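Local atomic coordinates of tannase (Fusobacterium nucleatum subsp. nucleatum ATCC 25586, PDB entry 6YQ4), a protein that is a tannase with detoxicant activity against gallotannins, probably cleaving their ester bonds as a hydrolase of the alpha/beta-hydrolase clan, and binds a magnesium ion. Residues S228-E233 / I346-K351; I305-S310 / V338-Y343; Y425-N430 / K460-I465; Y435-H440 / E483-W488. All coordinates share one frame; numbering follows the deposited sequence.

Contact 1: S228-E233 / I346-K351; sequences SYSRME and IGDRMK
Tyr229 and Arg349 meet in a single beta bridge, with their CA atoms 4.5 Å apart. Two backbone bonds make it. Arg349 N donates to Ser228 O at 3.2 Å, and Ser230 N donates to Arg349 O at 2.9 Å. This is the pattern of a parallel bridge, but the two chains soon part, since their end-to-end directions differ by 62°.

The polar grip continues at Arg231. Its NH1 donates to Met350 O at 2.8 Å, and the oxygen lies in the guanidinium plane. The chain runs extended from CG to NE, with CG set between the backbone N and carbonyl carbon (chi1 60°), and this carries the guanidinium alongside the Met350 carbonyl. NH1 also bonds Ser352 OG, so two acceptors fix the group. At the root of the side chain, Arg231 CB packs on Met350 CG at 3.5 Å.

Asp348 reaches back over Ser228 and Ser230. Its OD1 is 2.7 Å from Ser228 OG. One water joins Asp348 OD2 to Tyr229 O, and a second joins Asp348 O to Ser230 O. The waters thus tie the carboxylate and the backbone carbonyl of Asp348 to the strand.

Strand 228-232 pairs antiparallel with 252-256 through the backbones of Tyr229 and Arg231. The loop 346-351 binds its other edge through Ser228 and Ser230. The result is a two-stranded antiparallel sheet with a parallel bridge added at its edge. Lys351 comes close to a probable nucleophile elbow and Met350 to a probable Ser-His-Asp triad, though neither makes contact.

Contact 2: I305-S310 / V338-Y343; sequences IIIRNS and VNLDVY
Ile307 reaches from its helix toward Val338, Leu340 and Tyr343, and its atoms carry most of the contact. At the root, Ile307 CB lies 4.2 Å from Val338 CG1. The CG2 branch is anti to the backbone N, which places it over one face of the Tyr343 ring. It sits 3.8 Å from the ring centroid and 13° off the normal, a clear CH-pi contact. The same methyl also touches Val338 CG1.

The other branch begins at CG1, beside the backbone N. CG1 meets Leu340 CD1 at 4.1 Å, and the two side chains cross at about a right angle. The Ile307 chain turns at chi2 (-62°), which brings its tip, CD1, to 3.7 Å from Tyr343 CE2. The two branches of Ile307 therefore both lie against the tyrosine, one over its centre and one by its CE2 and OH atoms.

Val338 also meets the next residue, Arg308. Its CG2 rests on the helix backbone, 3.6 Å from Arg308 CA, and also touches Arg308 CB. The far end of Arg308 leads away from the contact, where NH2 bonds Asn309 OD1. The polar end of Tyr343 is satisfied elsewhere, by Ala442 O.

Asn339 is the N-cap of helix 340-344, and Val338 ends strand 335-338 just before it. This short strand-helix unit leans on helix 298-316, where Leu340 also touches Leu303 and Ser304. Phe328, from the partner strand 328-330, packs on Ile307, Val338 and Tyr343, so the small hairpin and both helices close one apolar core.

Contact 3: Y425-N430 / K460-I465; sequences YYIDSN and KNSGKI
Ser429 and Ser462 bring the two backbones together, with CA atoms 4.3 Å apart. Ser429 CA points its hydrogen at Ser462 O, a CA-H...O contact of 3.3 Å that is nearly straight (164° at the hydrogen). Segment 425-430 is a loop here. Segment 460-465 starts with the last residues of helix 450-461, which closes in a Schellman motif. Gly463 is its C-prime residue, with positive phi, and its N bonds Lys460 O. Lys464 N returns to Leu459 O.

The turn sends the chain of Lys464 back to the loop. The side chain bends at chi2 and chi3, and this brings NZ to Ser429 O at 2.6 Å. NZ comes from above the carbonyl plane, 58° out of it. Thr431 O takes a second bond from NZ, so two loop carbonyls hold the charged end. Just behind, Lys464 CE lies 3.3 Å from Asp428 O.

Ser462 points its CB at the same carbonyl, with CB to Asp428 O also 3.3 Å. Its OG stands beside the backbone N (chi1 -44°) and bonds Lys458 O of the last helical turn. On the loop side, Ile427 CG2 covers that hydroxyl at 3.7 Å.

Ile427 anchors the loop inward. It packs on Leu455, Lys458 and Leu459 of helix 450-461 and on Ala177 of helix 167-177. The contact thus sets the loop that leads from helix 415-420 to strand 435-439 against the point where helix 450-461 hands over to strand 465-469, the outermost strand at this end of the main sheet.

Contact 4: Y435-H440 / E483-W488; sequences YWRIRH and EELFNW
Glu484 opens the contact from helix 482-493, with its CB 3.7 Å from Arg437 NH2. The axis of 483-488 runs nearly antiparallel to that of 435-439, at 164°, and comes within 10.6 Å of it. The Glu484 carboxylate stands off from Arg437, its OE2 4.9 Å from NH2. Instead a water donates to OE2 and takes a weak bond from Arg439 NH2.

Leu485 comes next and lies against the outer half of Arg437. Its CD1 touches Arg437 CD at 3.6 Å. Its backbone CA covers one guanidinium face, 3.9 Å above the plane and over the centre. Arg439 CZ lies over the opposite face, offset toward the rim, so the Arg437 guanidinium is sandwiched between the helix backbone and a second guanidinium.

Trp488 closes the segment with a broad surface. CG is anti to its backbone N (chi1 178°), which sends the indole toward the strand. Arg437 CB sits over the six-membered ring, 3.5 Å from its centroid and almost on the normal, a CH-pi contact. Trp488 CZ2 also meets the backbone of Trp436 and lies 3.8 Å from Tyr435 CB. The side chains of Arg437 and Trp488 run antiparallel along each other.

The chemistry is that of a buried arginine used along its whole length. The methylenes go to the indole and the leucine, and the charged end goes to Asp481 OD1 in a salt bridge. That carboxylate, with Glu484 nearby, probably offsets the two neighbouring guanidinium charges where Arg437 is buried.

How the contacts relate
Contact 2 lies in the chain between the two segments of contact 1, and 338-343 runs almost directly into 346-351. Their centres are 19 Å apart. Both belong to the region beside the main mixed sheet, in small two-stranded sheets and helices. Contacts 3 and 4 come later and interleave along the chain, with centres 18 Å apart. Contact 4 lies on strand 435-439, and contact 3 lies beside the start of strand 465-469, the edge strand. They join directly through a probable hydrogen bond from Trp436 N to Ile465 O. Helix 450-461 connects these strands and helix 482-493 follows them, an alpha/beta arrangement that fits the alpha/beta-hydrolase clan. Contacts 1 and 3 are farthest apart, about 34 Å between centres.

Contact 1: S228-E233 / I346-K351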
# COMPACT_ATOMS: atom_id res chain seq x y z
N SER A 228 0.03 -25.34 -9.44
CA SER A 228 -1.35 -25.46 -8.98
C SER A 228 -1.65 -24.28 -8.08
O SER A 228 -0.85 -23.97 -7.18
CB SER A 228 -1.56 -26.78 -8.24
OG SER A 228 -1.05 -26.67 -6.92
N TYR A 229 -2.76 -23.59 -8.32
CA TYR A 229 -3.10 -22.37 -7.61
C TYR A 229 -4.36 -22.54 -6.77
O TYR A 229 -5.10 -23.53 -6.90
CB TYR A 229 -3.29 -21.19 -8.59
CG TYR A 229 -4.37 -21.45 -9.65
CD1 TYR A 229 -4.06 -22.10 -10.84
CD2 TYR A 229 -5.69 -21.05 -9.45
CE1 TYR A 229 -5.03 -22.34 -11.80
CE2 TYR A 229 -6.66 -21.28 -10.40
CZ TYR A 229 -6.33 -21.93 -11.57
OH TYR A 229 -7.30 -22.17 -12.51
N SER A 230 -4.58 -21.57 -5.88
CA SER A 230 -5.86 -21.38 -5.21
C SER A 230 -5.90 -19.97 -4.63
O SER A 230 -4.93 -19.51 -4.04
CB SER A 230 -6.14 -22.40 -4.11
OG SER A 230 -5.06 -22.49 -3.21
N ARG A 231 -7.04 -19.31 -4.81
CA ARG A 231 -7.18 -17.89 -4.53
C ARG A 231 -8.66 -17.59 -4.38
O ARG A 231 -9.53 -18.32 -4.86
CB ARG A 231 -6.59 -17.03 -5.65
CG ARG A 231 -7.27 -17.27 -7.04
CD ARG A 231 -6.68 -16.34 -8.12
NE ARG A 231 -7.03 -16.73 -9.48
CZ ARG A 231 -6.29 -17.49 -10.28
NH1 ARG A 231 -5.13 -17.97 -9.87
NH2 ARG A 231 -6.71 -17.79 -11.51
N MET A 232 -8.95 -16.48 -3.72
CA MET A 232 -10.31 -15.99 -3.73
C MET A 232 -10.55 -15.31 -5.07
O MET A 232 -9.65 -14.71 -5.65
CB MET A 232 -10.58 -15.06 -2.55
CG MET A 232 -10.75 -15.87 -1.26
SD MET A 232 -10.44 -15.04 0.31
CE MET A 232 -11.21 -16.22 1.43
N GLU A 233 -11.76 -15.48 -5.59
CA GLU A 233 -12.13 -14.87 -6.86
C GLU A 233 -12.47 -13.40 -6.61
O GLU A 233 -13.39 -13.09 -5.85
CB GLU A 233 -13.31 -15.62 -7.48
CG GLU A 233 -14.10 -14.85 -8.52
CD GLU A 233 -15.46 -15.47 -8.75
OE1 GLU A 233 -16.49 -14.85 -8.40
OE2 GLU A 233 -15.50 -16.60 -9.28
N ILE A 346 5.74 -24.26 -1.12
CA ILE A 346 5.13 -25.05 -0.06
C ILE A 346 3.61 -24.92 -0.16
O ILE A 346 2.91 -25.92 -0.35
CB ILE A 346 5.70 -24.65 1.32
CG1 ILE A 346 7.04 -25.39 1.52
CG2 ILE A 346 4.72 -24.96 2.45
CD1 ILE A 346 7.63 -25.27 2.91
N GLY A 347 3.08 -23.71 -0.11
CA GLY A 347 1.67 -23.56 -0.37
C GLY A 347 1.36 -23.72 -1.85
O GLY A 347 2.23 -23.93 -2.69
N ASP A 348 0.07 -23.60 -2.18
CA ASP A 348 -0.33 -23.37 -3.56
C ASP A 348 -0.08 -21.92 -3.92
O ASP A 348 -0.20 -21.04 -3.08
CB ASP A 348 -1.81 -23.66 -3.77
CG ASP A 348 -2.11 -25.11 -4.02
OD1 ASP A 348 -1.19 -25.92 -4.30
OD2 ASP A 348 -3.29 -25.44 -3.94
N ARG A 349 0.25 -21.67 -5.17
CA ARG A 349 0.37 -20.29 -5.64
C ARG A 349 -1.00 -19.63 -5.62
O ARG A 349 -2.02 -20.31 -5.64
CB ARG A 349 0.99 -20.26 -7.05
CG ARG A 349 0.14 -19.60 -8.14
CD ARG A 349 0.41 -20.13 -9.56
NE ARG A 349 1.83 -20.33 -9.88
CZ ARG A 349 2.56 -19.51 -10.64
NH1 ARG A 349 3.84 -19.78 -10.87
NH2 ARG A 349 2.03 -18.41 -11.17
N MET A 350 -1.02 -18.30 -5.56
CA MET A 350 -2.28 -17.57 -5.57
C MET A 350 -2.65 -17.06 -6.96
O MET A 350 -3.56 -17.57 -7.60
CB MET A 350 -2.20 -16.40 -4.61
CG MET A 350 -3.56 -15.90 -4.21
SD MET A 350 -3.50 -14.30 -3.44
CE MET A 350 -4.85 -13.45 -4.27
N LYS A 351 -1.96 -16.03 -7.44
CA LYS A 351 -2.30 -15.46 -8.73
C LYS A 351 -1.66 -16.27 -9.85
O LYS A 351 -0.65 -16.94 -9.66
CB LYS A 351 -1.87 -13.99 -8.79
CG LYS A 351 -2.42 -13.16 -7.64
CD LYS A 351 -2.38 -11.67 -7.94
CE LYS A 351 -3.08 -10.91 -6.83
NZ LYS A 351 -2.73 -9.44 -6.83
O HOH W 1 -5.03 -26.39 -6.52
O HOH W 2 -2.67 -19.40 -2.30

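Contact 2: I305-S310 / V338-Y343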
# COMPACT_ATOMS: atom_id res chain seq x y z
N ILE A 305 17.02 -14.50 4.21
CA ILE A 305 17.34 -14.07 5.57
C ILE A 305 16.14 -13.38 6.22
O ILE A 305 15.89 -13.55 7.41
CB ILE A 305 18.59 -13.18 5.56
CG1 ILE A 305 19.79 -13.98 5.07
CG2 ILE A 305 18.89 -12.68 6.94
CD1 ILE A 305 21.05 -13.16 4.83
N ILE A 306 15.37 -12.62 5.43
CA ILE A 306 14.10 -12.09 5.93
C ILE A 306 13.23 -13.22 6.48
O ILE A 306 12.62 -13.09 7.55
CB ILE A 306 13.36 -11.34 4.81
CG1 ILE A 306 14.08 -10.07 4.43
CG2 ILE A 306 11.93 -11.00 5.21
CD1 ILE A 306 13.43 -9.48 3.20
N ILE A 307 13.14 -14.33 5.74
CA ILE A 307 12.31 -15.44 6.21
C ILE A 307 12.94 -16.07 7.44
O ILE A 307 12.25 -16.33 8.43
CB ILE A 307 12.08 -16.46 5.07
CG1 ILE A 307 11.32 -15.82 3.91
CG2 ILE A 307 11.30 -17.67 5.57
CD1 ILE A 307 9.94 -15.32 4.29
N ARG A 308 14.27 -16.30 7.42
CA ARG A 308 14.95 -16.84 8.59
C ARG A 308 14.67 -16.00 9.82
O ARG A 308 14.36 -16.53 10.89
CB ARG A 308 16.47 -16.90 8.36
CG ARG A 308 17.26 -17.44 9.56
CD ARG A 308 18.76 -17.04 9.52
NE ARG A 308 18.96 -15.64 9.84
CZ ARG A 308 20.08 -14.96 9.60
NH1 ARG A 308 21.11 -15.57 9.03
NH2 ARG A 308 20.17 -13.67 9.94
N ASN A 309 14.75 -14.68 9.67
CA ASN A 309 14.47 -13.79 10.78
C ASN A 309 13.02 -13.90 11.21
O ASN A 309 12.72 -13.90 12.41
CB ASN A 309 14.82 -12.36 10.39
CG ASN A 309 16.30 -12.07 10.48
OD1 ASN A 309 17.12 -12.92 10.89
ND2 ASN A 309 16.67 -10.87 10.09
N SER A 310 12.10 -13.99 10.24
CA SER A 310 10.69 -14.18 10.57
C SER A 310 10.46 -15.47 11.36
O SER A 310 9.82 -15.45 12.42
CB SER A 310 9.84 -14.18 9.30
OG SER A 310 8.48 -14.47 9.62
N VAL A 338 17.72 -20.84 5.32
CA VAL A 338 16.41 -20.99 4.67
C VAL A 338 16.63 -21.20 3.18
O VAL A 338 17.17 -20.32 2.51
CB VAL A 338 15.49 -19.77 4.88
CG1 VAL A 338 14.25 -19.87 3.99
CG2 VAL A 338 15.10 -19.66 6.33
N ASN A 339 16.20 -22.35 2.66
CA ASN A 339 16.28 -22.59 1.22
C ASN A 339 15.06 -21.92 0.58
O ASN A 339 13.97 -22.50 0.53
CB ASN A 339 16.36 -24.08 0.92
CG ASN A 339 16.54 -24.36 -0.56
OD1 ASN A 339 16.19 -23.52 -1.41
ND2 ASN A 339 17.08 -25.54 -0.89
N LEU A 340 15.25 -20.69 0.08
CA LEU A 340 14.12 -19.87 -0.33
C LEU A 340 13.28 -20.55 -1.42
O LEU A 340 12.04 -20.45 -1.40
CB LEU A 340 14.59 -18.51 -0.83
CG LEU A 340 13.41 -17.56 -1.09
CD1 LEU A 340 12.82 -16.99 0.23
CD2 LEU A 340 13.78 -16.45 -2.08
N ASP A 341 13.92 -21.24 -2.36
CA ASP A 341 13.17 -21.94 -3.41
C ASP A 341 12.18 -22.92 -2.79
O ASP A 341 10.99 -22.89 -3.10
CB ASP A 341 14.13 -22.67 -4.34
CG ASP A 341 14.82 -21.74 -5.34
OD1 ASP A 341 14.47 -20.53 -5.39
OD2 ASP A 341 15.71 -22.24 -6.06
N VAL A 342 12.67 -23.80 -1.92
CA VAL A 342 11.79 -24.77 -1.26
C VAL A 342 10.68 -24.05 -0.51
O VAL A 342 9.52 -24.48 -0.53
CB VAL A 342 12.61 -25.68 -0.33
CG1 VAL A 342 11.69 -26.70 0.37
CG2 VAL A 342 13.72 -26.38 -1.10
N TYR A 343 11.02 -22.93 0.14
CA TYR A 343 10.05 -22.22 0.97
C TYR A 343 8.86 -21.73 0.14
O TYR A 343 7.72 -21.73 0.62
CB TYR A 343 10.72 -21.05 1.70
CG TYR A 343 9.76 -20.22 2.53
CD1 TYR A 343 9.36 -20.64 3.80
CD2 TYR A 343 9.21 -19.03 2.04
CE1 TYR A 343 8.47 -19.89 4.56
CE2 TYR A 343 8.31 -18.27 2.79
CZ TYR A 343 7.95 -18.71 4.05
OH TYR A 343 7.09 -17.95 4.83

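Contact 3: Y425-N430 / K460-I465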
# COMPACT_ATOMS: atom_id res chain seq x y z
N TYR A 425 10.34 5.50 -8.76
CA TYR A 425 10.93 6.58 -9.54
C TYR A 425 11.07 7.88 -8.75
O TYR A 425 11.55 8.87 -9.31
CB TYR A 425 10.11 6.86 -10.81
CG TYR A 425 9.85 5.64 -11.65
CD1 TYR A 425 10.87 5.06 -12.39
CD2 TYR A 425 8.59 5.07 -11.71
CE1 TYR A 425 10.64 3.93 -13.17
CE2 TYR A 425 8.34 3.95 -12.47
CZ TYR A 425 9.37 3.38 -13.20
OH TYR A 425 9.11 2.27 -13.95
N TYR A 426 10.66 7.91 -7.49
CA TYR A 426 10.68 9.14 -6.73
C TYR A 426 11.58 9.10 -5.50
O TYR A 426 11.87 10.15 -4.93
CB TYR A 426 9.25 9.53 -6.28
CG TYR A 426 8.30 9.87 -7.43
CD1 TYR A 426 8.23 11.16 -7.95
CD2 TYR A 426 7.47 8.90 -7.98
CE1 TYR A 426 7.37 11.47 -8.99
CE2 TYR A 426 6.61 9.20 -9.02
CZ TYR A 426 6.56 10.48 -9.52
OH TYR A 426 5.69 10.74 -10.54
N ILE A 427 12.03 7.93 -5.08
CA ILE A 427 12.79 7.80 -3.85
C ILE A 427 14.24 8.15 -4.13
O ILE A 427 14.87 7.55 -5.01
CB ILE A 427 12.67 6.38 -3.29
CG1 ILE A 427 11.23 6.10 -2.84
CG2 ILE A 427 13.64 6.18 -2.13
CD1 ILE A 427 10.95 4.64 -2.61
N ASP A 428 14.77 9.09 -3.36
CA ASP A 428 16.07 9.75 -3.53
C ASP A 428 16.68 9.91 -2.16
O ASP A 428 15.99 9.84 -1.14
CB ASP A 428 15.92 11.17 -4.10
CG ASP A 428 16.47 11.30 -5.46
OD1 ASP A 428 16.93 10.27 -6.00
OD2 ASP A 428 16.44 12.43 -5.99
N SER A 429 17.97 10.26 -2.13
CA SER A 429 18.52 10.70 -0.86
C SER A 429 17.85 11.98 -0.39
O SER A 429 17.87 12.27 0.80
CB SER A 429 20.06 10.84 -0.95
OG SER A 429 20.47 12.04 -1.57
N ASN A 430 17.19 12.72 -1.29
CA ASN A 430 16.49 13.95 -0.92
C ASN A 430 15.03 13.75 -0.53
O ASN A 430 14.40 14.72 -0.08
CB ASN A 430 16.53 14.95 -2.06
CG ASN A 430 17.92 15.34 -2.42
OD1 ASN A 430 18.73 15.67 -1.55
ND2 ASN A 430 18.24 15.28 -3.72
N LYS A 460 16.39 2.44 2.31
CA LYS A 460 17.61 2.37 3.11
C LYS A 460 18.81 2.91 2.35
O LYS A 460 19.64 3.65 2.91
CB LYS A 460 17.87 0.92 3.53
CG LYS A 460 16.80 0.36 4.44
CD LYS A 460 17.12 -1.06 4.82
CE LYS A 460 18.08 -1.12 6.01
NZ LYS A 460 17.33 -1.69 7.16
N ASN A 461 18.93 2.54 1.07
CA ASN A 461 20.09 2.97 0.28
C ASN A 461 20.11 4.48 0.11
O ASN A 461 21.17 5.05 -0.18
CB ASN A 461 20.09 2.27 -1.07
CG ASN A 461 20.44 0.78 -0.98
OD1 ASN A 461 20.35 0.06 -1.96
ND2 ASN A 461 20.86 0.33 0.21
N SER A 462 18.95 5.13 0.29
CA SER A 462 18.77 6.57 0.18
C SER A 462 18.79 7.27 1.53
O SER A 462 18.49 8.47 1.58
CB SER A 462 17.47 6.91 -0.55
OG SER A 462 17.29 6.10 -1.71
N GLY A 463 19.13 6.58 2.61
CA GLY A 463 19.37 7.27 3.86
C GLY A 463 18.16 7.47 4.74
O GLY A 463 18.23 8.27 5.69
N LYS A 464 17.06 6.77 4.48
CA LYS A 464 15.84 6.90 5.27
C LYS A 464 15.80 5.79 6.31
O LYS A 464 16.40 4.74 6.15
CB LYS A 464 14.59 6.85 4.38
CG LYS A 464 14.70 7.63 3.07
CD LYS A 464 14.88 9.12 3.31
CE LYS A 464 15.72 9.76 2.19
NZ LYS A 464 16.20 11.19 2.44
N ILE A 465 15.07 6.05 7.39
CA ILE A 465 14.96 5.08 8.48
C ILE A 465 13.77 4.18 8.18
O ILE A 465 12.64 4.65 8.03
CB ILE A 465 14.82 5.79 9.84
CG1 ILE A 465 16.17 6.26 10.40
CG2 ILE A 465 14.28 4.83 10.87
CD1 ILE A 465 16.89 7.32 9.61

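Contact 4: Y435-H440 / E483-W488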
# COMPACT_ATOMS: atom_id res chain seq x y z
N TYR A 435 10.74 8.51 7.83
CA TYR A 435 10.41 7.28 8.55
C TYR A 435 9.37 6.43 7.82
O TYR A 435 8.37 6.95 7.31
CB TYR A 435 9.90 7.61 9.95
CG TYR A 435 10.81 8.51 10.74
CD1 TYR A 435 11.96 8.00 11.34
CD2 TYR A 435 10.52 9.86 10.89
CE1 TYR A 435 12.81 8.81 12.06
CE2 TYR A 435 11.34 10.68 11.61
CZ TYR A 435 12.50 10.15 12.19
OH TYR A 435 13.34 10.93 12.94
N TRP A 436 9.62 5.13 7.78
CA TRP A 436 8.89 4.17 6.95
C TRP A 436 8.74 2.88 7.72
O TRP A 436 9.73 2.32 8.18
CB TRP A 436 9.62 3.87 5.62
CG TRP A 436 9.83 5.11 4.79
CD1 TRP A 436 10.68 6.16 5.06
CD2 TRP A 436 9.16 5.44 3.57
NE1 TRP A 436 10.57 7.12 4.08
CE2 TRP A 436 9.64 6.70 3.16
CE3 TRP A 436 8.19 4.79 2.80
CZ2 TRP A 436 9.20 7.31 1.99
CZ3 TRP A 436 7.77 5.40 1.63
CH2 TRP A 436 8.26 6.65 1.24
N ARG A 437 7.50 2.40 7.86
CA ARG A 437 7.21 1.10 8.44
C ARG A 437 6.48 0.27 7.39
O ARG A 437 5.43 0.69 6.88
CB ARG A 437 6.39 1.22 9.73
CG ARG A 437 6.30 -0.08 10.52
CD ARG A 437 5.28 0.04 11.59
NE ARG A 437 5.26 -1.07 12.53
CZ ARG A 437 4.30 -2.00 12.59
NH1 ARG A 437 3.28 -1.97 11.73
NH2 ARG A 437 4.37 -2.95 13.51
N ILE A 438 7.04 -0.89 7.06
CA ILE A 438 6.60 -1.71 5.95
C ILE A 438 6.44 -3.13 6.48
O ILE A 438 7.31 -3.63 7.21
CB ILE A 438 7.61 -1.67 4.78
CG1 ILE A 438 7.67 -0.28 4.14
CG2 ILE A 438 7.29 -2.66 3.72
CD1 ILE A 438 8.87 -0.13 3.20
N ARG A 439 5.30 -3.75 6.18
CA ARG A 439 4.98 -5.09 6.63
C ARG A 439 4.51 -5.88 5.43
O ARG A 439 3.65 -5.40 4.68
CB ARG A 439 3.89 -5.11 7.72
CG ARG A 439 4.33 -4.67 9.13
CD ARG A 439 5.49 -5.52 9.67
NE ARG A 439 6.00 -5.07 10.98
CZ ARG A 439 6.98 -4.18 11.15
NH1 ARG A 439 7.58 -3.62 10.09
NH2 ARG A 439 7.38 -3.86 12.37
N HIS A 440 5.03 -7.09 5.26
CA HIS A 440 4.46 -8.01 4.28
C HIS A 440 4.52 -9.40 4.86
O HIS A 440 5.61 -9.89 5.17
CB HIS A 440 5.21 -7.95 2.94
CG HIS A 440 4.62 -8.83 1.89
ND1 HIS A 440 3.72 -8.38 0.95
CD2 HIS A 440 4.78 -10.16 1.66
CE1 HIS A 440 3.37 -9.38 0.17
NE2 HIS A 440 3.99 -10.47 0.58
N GLU A 483 -0.86 -2.21 18.45
CA GLU A 483 -0.06 -1.82 19.61
C GLU A 483 1.39 -1.55 19.19
O GLU A 483 1.94 -0.50 19.49
CB GLU A 483 -0.11 -2.89 20.70
CG GLU A 483 0.98 -2.72 21.75
CD GLU A 483 0.76 -3.56 23.00
OE1 GLU A 483 1.44 -3.33 24.02
OE2 GLU A 483 -0.10 -4.47 22.97
N GLU A 484 1.98 -2.47 18.42
CA GLU A 484 3.32 -2.24 17.88
C GLU A 484 3.36 -1.03 16.95
O GLU A 484 4.32 -0.25 16.98
CB GLU A 484 3.79 -3.49 17.14
CG GLU A 484 3.44 -4.74 17.91
CD GLU A 484 4.10 -5.97 17.33
OE1 GLU A 484 3.36 -6.93 16.97
OE2 GLU A 484 5.35 -5.99 17.25
N LEU A 485 2.33 -0.86 16.10
CA LEU A 485 2.34 0.23 15.14
C LEU A 485 2.43 1.57 15.85
O LEU A 485 3.21 2.44 15.45
CB LEU A 485 1.09 0.19 14.26
CG LEU A 485 0.91 1.44 13.37
CD1 LEU A 485 2.09 1.59 12.43
CD2 LEU A 485 -0.38 1.37 12.57
N PHE A 486 1.62 1.76 16.89
CA PHE A 486 1.62 3.06 17.56
C PHE A 486 2.79 3.20 18.53
O PHE A 486 3.13 4.32 18.94
CB PHE A 486 0.26 3.28 18.23
CG PHE A 486 -0.82 3.73 17.24
CD1 PHE A 486 -1.00 5.08 16.95
CD2 PHE A 486 -1.62 2.81 16.58
CE1 PHE A 486 -1.96 5.50 16.03
CE2 PHE A 486 -2.59 3.22 15.66
CZ PHE A 486 -2.75 4.56 15.38
N ASN A 487 3.44 2.09 18.89
CA ASN A 487 4.74 2.19 19.54
C ASN A 487 5.77 2.81 18.58
O ASN A 487 6.49 3.74 18.96
CB ASN A 487 5.18 0.81 20.02
CG ASN A 487 4.42 0.34 21.26
OD1 ASN A 487 3.94 1.15 22.06
ND2 ASN A 487 4.32 -0.97 21.43
N TRP A 488 5.80 2.32 17.33
CA TRP A 488 6.69 2.86 16.32
C TRP A 488 6.42 4.34 16.06
O TRP A 488 7.35 5.14 15.97
CB TRP A 488 6.55 2.05 15.03
CG TRP A 488 7.40 2.55 13.91
CD1 TRP A 488 8.73 2.31 13.72
CD2 TRP A 488 6.98 3.36 12.81
NE1 TRP A 488 9.17 2.92 12.58
CE2 TRP A 488 8.12 3.58 12.00
CE3 TRP A 488 5.77 3.93 12.43
CZ2 TRP A 488 8.07 4.35 10.84
CZ3 TRP A 488 5.72 4.68 11.27
CH2 TRP A 488 6.87 4.88 10.49
O HOH W 3 6.06 -5.62 14.85